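Local coordinates for putative periplasmic protein (Bacteroides vulgatus ATCC 8482, PDB 3DUE), which is of unknown function but, as a probable periplasmic protein of the PepSY-like superfamily, possibly acts as an inhibitor, at residues K115-M118 / Q119-I123; N11-Q15 / T16-F20. All coordinates share one frame; numbering follows the deposited sequence. Where two conformers were deposited one is given.

Interaction 1 (K115-M118 / Q119-I123); sequences KFDM and QFNVI
Lys115 pairs with Ile123: its carbonyl O accepts Ile123 N at 2.7 Å, while its extended side chain crosses that of Ile123, Lys115 CD lying 3.9 Å from Ile123 CB. Phe116 and Val122 form an antiparallel, non-hydrogen-bonded pair with side chains side by side, Phe116 CE2 3.6 Å from Val122 CG2; helix 79-88 covers that face through Ile81 and Tyr84. Asp117 donates its N to Asn121 O, and its O receives Phe120 N at 2.9 Å. With CG set between its own N and carbonyl carbon (chi1 64°), the carboxylate swings over the turn: OD1 is gripped from opposite faces of its plane by Gln119 N and Asn121 N, whereas the syn lone pair of OD2 takes Asn121 ND2 at 2.9 Å and 164°. Three bonds thus fix the carboxylate's rotation, its plane 79° from the Asn121 amide. The carbonyl O of selenomethionine Met118 sits 3.8 Å from Phe120 CE2, over one ring face. The Phe120 N to Asp117 O bond closes a type I turn, overlaid by an Asx turn (Asp117 OD1 to Gln119 N); with Phe120 left-handed, this is the type I turn plus G1 bulge of a 3:5 hairpin joining strands 113-117 and 122-126.

Interaction 2 (N11-Q15 / T16-F20); sequences NQLPQ and TAQTF
Hydrogen bonding between Gln18 and the residues ahead of the helix dominates this contact. Gln18 NE2 donates to Leu13 O at 2.8 Å and 162°; the acceptor lies nearly in the Gln18 amide plane, although the donor is tilted 27° from the Leu13 carbonyl plane. A chi1 of -63° sets CG beside the Gln18 backbone N, giving the direction, and the chain extended beyond CG gives the reach. On the backbone, Gln18 N bonds to Pro14 O and Thr19 N to Gln15 O at 2.9 Å, which sets Pro14 as the N-cap and begins the regular i to i+4 pattern. Water adds two bridges. One donates to Asn11 O and accepts from Gln18 NE2 at 3.0 Å, tying that amide to the 3-10 segment; the other links Gln15 OE1 to Thr19 OG1, one helical turn apart. Apolar contacts are looser: Leu13 CB stands 4.2 Å from Ala17 CB, which also lies 4.3 Å from Pro14 CD, and Gln18 CG lies 3.9 Å from Leu13 CB. Leu13 reaches Tyr44 and Val46, with Pro14 also on Tyr44, so the segment leading into helix 15-24 packs on strand 41-48, while Phe20 of the helix itself meets Trp62 of strand 62-66.

How the interactions relate
Interaction 2 comes first along the chain, at the start of helix 15-24, and interaction 1 comes near the end, in the hairpin of the last two strands. Their centres are 28 Å apart, on opposite sides of the chain's centre, and their nearest atoms remain about 14 Å apart. They do not touch, but one antiparallel sheet links them: residues 11-15 meet strand 41-48 in its first part, whereas 115-123 supplies its final hairpin. Each site also involves a helix packed on that sheet, 15-24 in one case and 79-88 in the other. Each lies in its own PepSY-like part of the chain, consistent with two related halves sharing a continuous sheet.

Interaction 1 (K115-M118 / Q119-I123)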
ATOM      1  N   LYS A 115       4.393  13.047  -4.260  1.00 21.31           N
ATOM      2  CA  LYS A 115       4.776  12.905  -2.878  1.00 22.35           C
ATOM      3  C   LYS A 115       4.066  13.962  -2.034  1.00 20.91           C
ATOM      4  O   LYS A 115       4.153  15.162  -2.314  1.00 18.29           O
ATOM      5  CB  LYS A 115       6.280  13.107  -2.723  1.00 23.78           C
ATOM      6  CG  LYS A 115       6.801  12.813  -1.320  1.00 25.78           C
ATOM      7  CD  LYS A 115       8.292  13.222  -1.217  1.00 26.80           C
ATOM      8  CE  LYS A 115       8.945  12.739   0.086  1.00 28.39           C
ATOM      9  NZ  LYS A 115      10.343  13.323   0.260  1.00 27.73           N
ATOM     10  N   PHE A 116       3.412  13.515  -0.976  1.00 19.53           N
ATOM     11  CA  PHE A 116       2.725  14.397  -0.045  1.00 20.99           C
ATOM     12  C   PHE A 116       3.338  14.162   1.330  1.00 21.36           C
ATOM     13  O   PHE A 116       3.652  13.008   1.652  1.00 21.53           O
ATOM     14  CB  PHE A 116       1.266  13.981   0.120  1.00 21.45           C
ATOM     15  CG  PHE A 116       0.424  14.016  -1.127  1.00 21.71           C
ATOM     16  CD1 PHE A 116       0.333  12.891  -1.983  1.00 22.15           C
ATOM     17  CD2 PHE A 116      -0.369  15.106  -1.396  1.00 22.32           C
ATOM     18  CE1 PHE A 116      -0.501  12.921  -3.103  1.00 22.18           C
ATOM     19  CE2 PHE A 116      -1.209  15.134  -2.533  1.00 21.80           C
ATOM     20  CZ  PHE A 116      -1.267  14.043  -3.375  1.00 22.17           C
ATOM     21  N   ASP A 117       3.458  15.206   2.155  1.00 20.87           N
ATOM     22  CA  ASP A 117       3.877  15.008   3.560  1.00 20.57           C
ATOM     23  C   ASP A 117       2.616  14.623   4.336  1.00 22.59           C
ATOM     24  O   ASP A 117       1.547  14.507   3.754  1.00 22.57           O
ATOM     25  CB  ASP A 117       4.604  16.224   4.157  1.00 20.01           C
ATOM     26  CG  ASP A 117       3.740  17.463   4.253  1.00 19.51           C
ATOM     27  OD1 ASP A 117       2.497  17.332   4.162  1.00 21.42           O
ATOM     28  OD2 ASP A 117       4.302  18.572   4.454  1.00 20.44           O
HETATM   29  N   MSE A 118       2.723  14.461   5.657  1.00 23.16           N
HETATM   30  CA  MSE A 118       1.569  13.991   6.465  1.00 23.60           C
HETATM   31  C   MSE A 118       0.413  14.980   6.542  1.00 21.55           C
HETATM   32  O   MSE A 118      -0.727  14.623   6.894  1.00 22.12           O
HETATM   33  CB  MSE A 118       2.032  13.623   7.874  1.00 24.37           C
HETATM   34  CG  MSE A 118       2.857  12.348   7.968  1.00 24.79           C
HETATM   35 SE   MSE A 118       1.817  10.793   7.502  0.75 25.28          SE
HETATM   36  CE  MSE A 118       2.636  10.242   5.854  1.00 25.15           C
ATOM     37  N   GLN A 119       0.713  16.221   6.203  1.00 20.05           N
ATOM     38  CA  GLN A 119      -0.300  17.271   6.177  0.50 19.65           C
ATOM     39  C   GLN A 119      -0.803  17.493   4.764  1.00 19.66           C
ATOM     40  O   GLN A 119      -1.570  18.418   4.494  1.00 20.11           O
ATOM     41  CB  GLN A 119       0.246  18.560   6.795  0.50 19.00           C
ATOM     42  CG  GLN A 119       0.559  18.382   8.261  0.50 19.17           C
ATOM     43  CD  GLN A 119      -0.670  18.007   9.091  0.50 19.12           C
ATOM     44  OE1 GLN A 119      -1.738  18.650   9.011  0.50 15.72           O
ATOM     45  NE2 GLN A 119      -0.515  16.966   9.912  0.50 19.64           N
ATOM     46  N   PHE A 120      -0.369  16.631   3.852  1.00 18.50           N
ATOM     47  CA  PHE A 120      -0.812  16.688   2.467  1.00 19.80           C
ATOM     48  C   PHE A 120      -0.328  17.862   1.652  1.00 19.93           C
ATOM     49  O   PHE A 120      -0.931  18.223   0.656  1.00 19.37           O
ATOM     50  CB  PHE A 120      -2.327  16.533   2.397  1.00 21.71           C
ATOM     51  CG  PHE A 120      -2.815  15.324   3.122  1.00 21.38           C
ATOM     52  CD1 PHE A 120      -2.515  14.077   2.660  1.00 22.29           C
ATOM     53  CD2 PHE A 120      -3.572  15.440   4.264  1.00 23.00           C
ATOM     54  CE1 PHE A 120      -2.958  12.973   3.320  1.00 23.13           C
ATOM     55  CE2 PHE A 120      -3.995  14.326   4.948  1.00 22.72           C
ATOM     56  CZ  PHE A 120      -3.689  13.094   4.461  1.00 23.20           C
ATOM     57  N   ASN A 121       0.794  18.440   2.056  1.00 18.67           N
ATOM     58  CA  ASN A 121       1.479  19.388   1.187  1.00 18.16           C
ATOM     59  C   ASN A 121       2.153  18.575   0.086  1.00 18.34           C
ATOM     60  O   ASN A 121       2.750  17.558   0.387  1.00 17.11           O
ATOM     61  CB  ASN A 121       2.535  20.130   1.976  1.00 17.92           C
ATOM     62  CG  ASN A 121       1.941  20.989   3.040  1.00 18.07           C
ATOM     63  OD1 ASN A 121       1.219  21.952   2.747  1.00 17.93           O
ATOM     64  ND2 ASN A 121       2.273  20.684   4.295  1.00 17.21           N
ATOM     65  N   VAL A 122       2.014  18.992  -1.168  1.00 17.52           N
ATOM     66  CA  VAL A 122       2.695  18.315  -2.260  1.00 17.12           C
ATOM     67  C   VAL A 122       4.180  18.705  -2.199  1.00 17.20           C
ATOM     68  O   VAL A 122       4.530  19.880  -2.213  1.00 13.98           O
ATOM     69  CB  VAL A 122       2.040  18.662  -3.612  1.00 17.81           C
ATOM     70  CG1 VAL A 122       2.871  18.131  -4.797  1.00 18.60           C
ATOM     71  CG2 VAL A 122       0.615  18.056  -3.633  1.00 19.49           C
ATOM     72  N   ILE A 123       5.041  17.706  -2.040  1.00 17.87           N
ATOM     73  CA  ILE A 123       6.482  17.924  -1.945  1.00 21.07           C
ATOM     74  C   ILE A 123       7.180  17.791  -3.298  1.00 22.46           C
ATOM     75  O   ILE A 123       8.042  18.593  -3.637  1.00 23.52           O
ATOM     76  CB  ILE A 123       7.122  16.942  -0.953  1.00 22.75           C
ATOM     77  CG1 ILE A 123       6.426  17.023   0.401  1.00 23.34           C
ATOM     78  CG2 ILE A 123       8.601  17.238  -0.787  1.00 22.86           C
ATOM     79  CD1 ILE A 123       6.406  18.414   1.005  1.00 22.03           C
TER

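Interaction 2 (N11-Q15 / T16-F20)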
ATOM      1  N   ASN A  11      -3.343 -16.048   9.062  1.00 25.53           N
ATOM      2  CA  ASN A  11      -3.674 -15.916  10.483  1.00 26.61           C
ATOM      3  C   ASN A  11      -2.503 -15.528  11.384  1.00 25.17           C
ATOM      4  O   ASN A  11      -2.693 -15.351  12.572  1.00 27.29           O
ATOM      5  CB  ASN A  11      -4.388 -17.146  11.026  1.00 27.84           C
ATOM      6  CG  ASN A  11      -3.535 -18.372  11.011  1.00 30.11           C
ATOM      7  OD1 ASN A  11      -2.296 -18.330  10.860  1.00 31.60           O
ATOM      8  ND2 ASN A  11      -4.191 -19.496  11.207  1.00 31.31           N
ATOM      9  N   GLN A  12      -1.298 -15.436  10.837  1.00 25.24           N
ATOM     10  CA  GLN A  12      -0.128 -14.947  11.568  1.00 24.54           C
ATOM     11  C   GLN A  12       0.106 -13.431  11.366  1.00 25.62           C
ATOM     12  O   GLN A  12       1.028 -12.852  11.941  1.00 25.91           O
ATOM     13  CB  GLN A  12       1.126 -15.731  11.216  1.00 24.98           C
ATOM     14  CG  GLN A  12       1.045 -17.196  11.625  1.00 24.43           C
ATOM     15  CD  GLN A  12       2.265 -17.989  11.202  1.00 24.98           C
ATOM     16  OE1 GLN A  12       2.462 -18.257  10.018  1.00 23.92           O
ATOM     17  NE2 GLN A  12       3.082 -18.394  12.180  1.00 24.54           N
ATOM     18  N   LEU A  13      -0.697 -12.789  10.530  1.00 24.91           N
ATOM     19  CA  LEU A  13      -0.629 -11.329  10.391  1.00 22.38           C
ATOM     20  C   LEU A  13      -1.316 -10.655  11.579  1.00 21.50           C
ATOM     21  O   LEU A  13      -2.286 -11.206  12.139  1.00 20.99           O
ATOM     22  CB  LEU A  13      -1.366 -10.921   9.091  1.00 22.22           C
ATOM     23  CG  LEU A  13      -0.875 -11.311   7.710  1.00 22.86           C
ATOM     24  CD1 LEU A  13      -2.023 -11.202   6.633  1.00 19.86           C
ATOM     25  CD2 LEU A  13       0.344 -10.513   7.277  1.00 22.58           C
ATOM     26  N   PRO A  14      -0.872  -9.431  11.954  1.00 21.72           N
ATOM     27  CA  PRO A  14      -1.598  -8.741  12.975  1.00 22.00           C
ATOM     28  C   PRO A  14      -3.071  -8.636  12.563  1.00 21.54           C
ATOM     29  O   PRO A  14      -3.389  -8.538  11.371  1.00 19.93           O
ATOM     30  CB  PRO A  14      -0.921  -7.366  13.016  1.00 21.79           C
ATOM     31  CG  PRO A  14       0.462  -7.628  12.525  1.00 22.50           C
ATOM     32  CD  PRO A  14       0.247  -8.623  11.440  1.00 21.04           C
ATOM     33  N   GLN A  15      -3.949  -8.684  13.556  1.00 21.42           N
ATOM     34  CA  GLN A  15      -5.381  -8.579  13.365  1.00 22.25           C
ATOM     35  C   GLN A  15      -5.793  -7.444  12.397  1.00 21.99           C
ATOM     36  O   GLN A  15      -6.625  -7.646  11.509  1.00 21.15           O
ATOM     37  CB  GLN A  15      -6.035  -8.330  14.724  1.00 22.83           C
ATOM     38  CG  GLN A  15      -7.504  -8.155  14.608  1.00 24.96           C
ATOM     39  CD  GLN A  15      -8.247  -7.690  15.847  1.00 24.58           C
ATOM     40  OE1 GLN A  15      -9.389  -7.288  15.695  1.00 27.49           O
ATOM     41  NE2 GLN A  15      -7.655  -7.757  17.062  1.00 23.88           N
ATOM     42  N   THR A  16      -5.212  -6.271  12.581  1.00 21.71           N
ATOM     43  CA  THR A  16      -5.554  -5.097  11.761  1.00 22.56           C
ATOM     44  C   THR A  16      -5.271  -5.332  10.262  1.00 22.04           C
ATOM     45  O   THR A  16      -6.083  -4.926   9.415  1.00 22.09           O
ATOM     46  CB  THR A  16      -4.848  -3.827  12.313  1.00 23.33           C
ATOM     47  OG1 THR A  16      -5.246  -3.645  13.680  1.00 21.77           O
ATOM     48  CG2 THR A  16      -5.235  -2.573  11.512  1.00 25.31           C
ATOM     49  N   ALA A  17      -4.149  -6.000   9.951  1.00 20.14           N
ATOM     50  CA  ALA A  17      -3.818  -6.374   8.587  1.00 21.05           C
ATOM     51  C   ALA A  17      -4.813  -7.410   8.038  1.00 21.47           C
ATOM     52  O   ALA A  17      -5.188  -7.339   6.883  1.00 22.13           O
ATOM     53  CB  ALA A  17      -2.414  -6.846   8.496  1.00 19.42           C
ATOM     54  N   GLN A  18      -5.249  -8.376   8.848  1.00 21.20           N
ATOM     55  CA  GLN A  18      -6.245  -9.328   8.363  1.00 20.19           C
ATOM     56  C   GLN A  18      -7.553  -8.611   8.032  1.00 20.43           C
ATOM     57  O   GLN A  18      -8.214  -8.916   7.022  1.00 20.24           O
ATOM     58  CB  GLN A  18      -6.490 -10.438   9.372  1.00 20.62           C
ATOM     59  CG  GLN A  18      -5.260 -11.274   9.636  1.00 21.50           C
ATOM     60  CD  GLN A  18      -5.557 -12.364  10.603  1.00 23.47           C
ATOM     61  OE1 GLN A  18      -6.549 -13.095  10.423  1.00 23.92           O
ATOM     62  NE2 GLN A  18      -4.766 -12.458  11.669  1.00 21.82           N
ATOM     63  N   THR A  19      -7.970  -7.684   8.884  1.00 20.24           N
ATOM     64  CA  THR A  19      -9.215  -6.936   8.671  1.00 21.43           C
ATOM     65  C   THR A  19      -9.102  -6.051   7.423  1.00 21.96           C
ATOM     66  O   THR A  19     -10.064  -5.876   6.687  1.00 21.03           O
ATOM     67  CB  THR A  19      -9.553  -6.053   9.897  1.00 21.84           C
ATOM     68  OG1 THR A  19      -9.840  -6.903  11.002  1.00 23.46           O
ATOM     69  CG2 THR A  19     -10.778  -5.141   9.649  1.00 22.58           C
ATOM     70  N   PHE A  20      -7.944  -5.457   7.236  1.00 21.48           N
ATOM     71  CA  PHE A  20      -7.713  -4.639   6.057  1.00 22.93           C
ATOM     72  C   PHE A  20      -7.918  -5.461   4.756  1.00 22.71           C
ATOM     73  O   PHE A  20      -8.615  -5.017   3.830  1.00 21.93           O
ATOM     74  CB  PHE A  20      -6.329  -4.027   6.120  1.00 22.37           C
ATOM     75  CG  PHE A  20      -6.013  -3.132   4.960  1.00 22.70           C
ATOM     76  CD1 PHE A  20      -6.305  -1.770   5.024  1.00 23.64           C
ATOM     77  CD2 PHE A  20      -5.417  -3.638   3.831  1.00 24.06           C
ATOM     78  CE1 PHE A  20      -5.992  -0.954   3.968  1.00 22.99           C
ATOM     79  CE2 PHE A  20      -5.099  -2.807   2.772  1.00 23.37           C
ATOM     80  CZ  PHE A  20      -5.398  -1.492   2.848  1.00 21.87           C
TER
HETATM   81  O   HOH W   1      -4.494 -14.159  14.155  1.00 32.24           O
HETATM   82  O   HOH W   2      -9.547  -5.453  13.373  0.50  8.21           O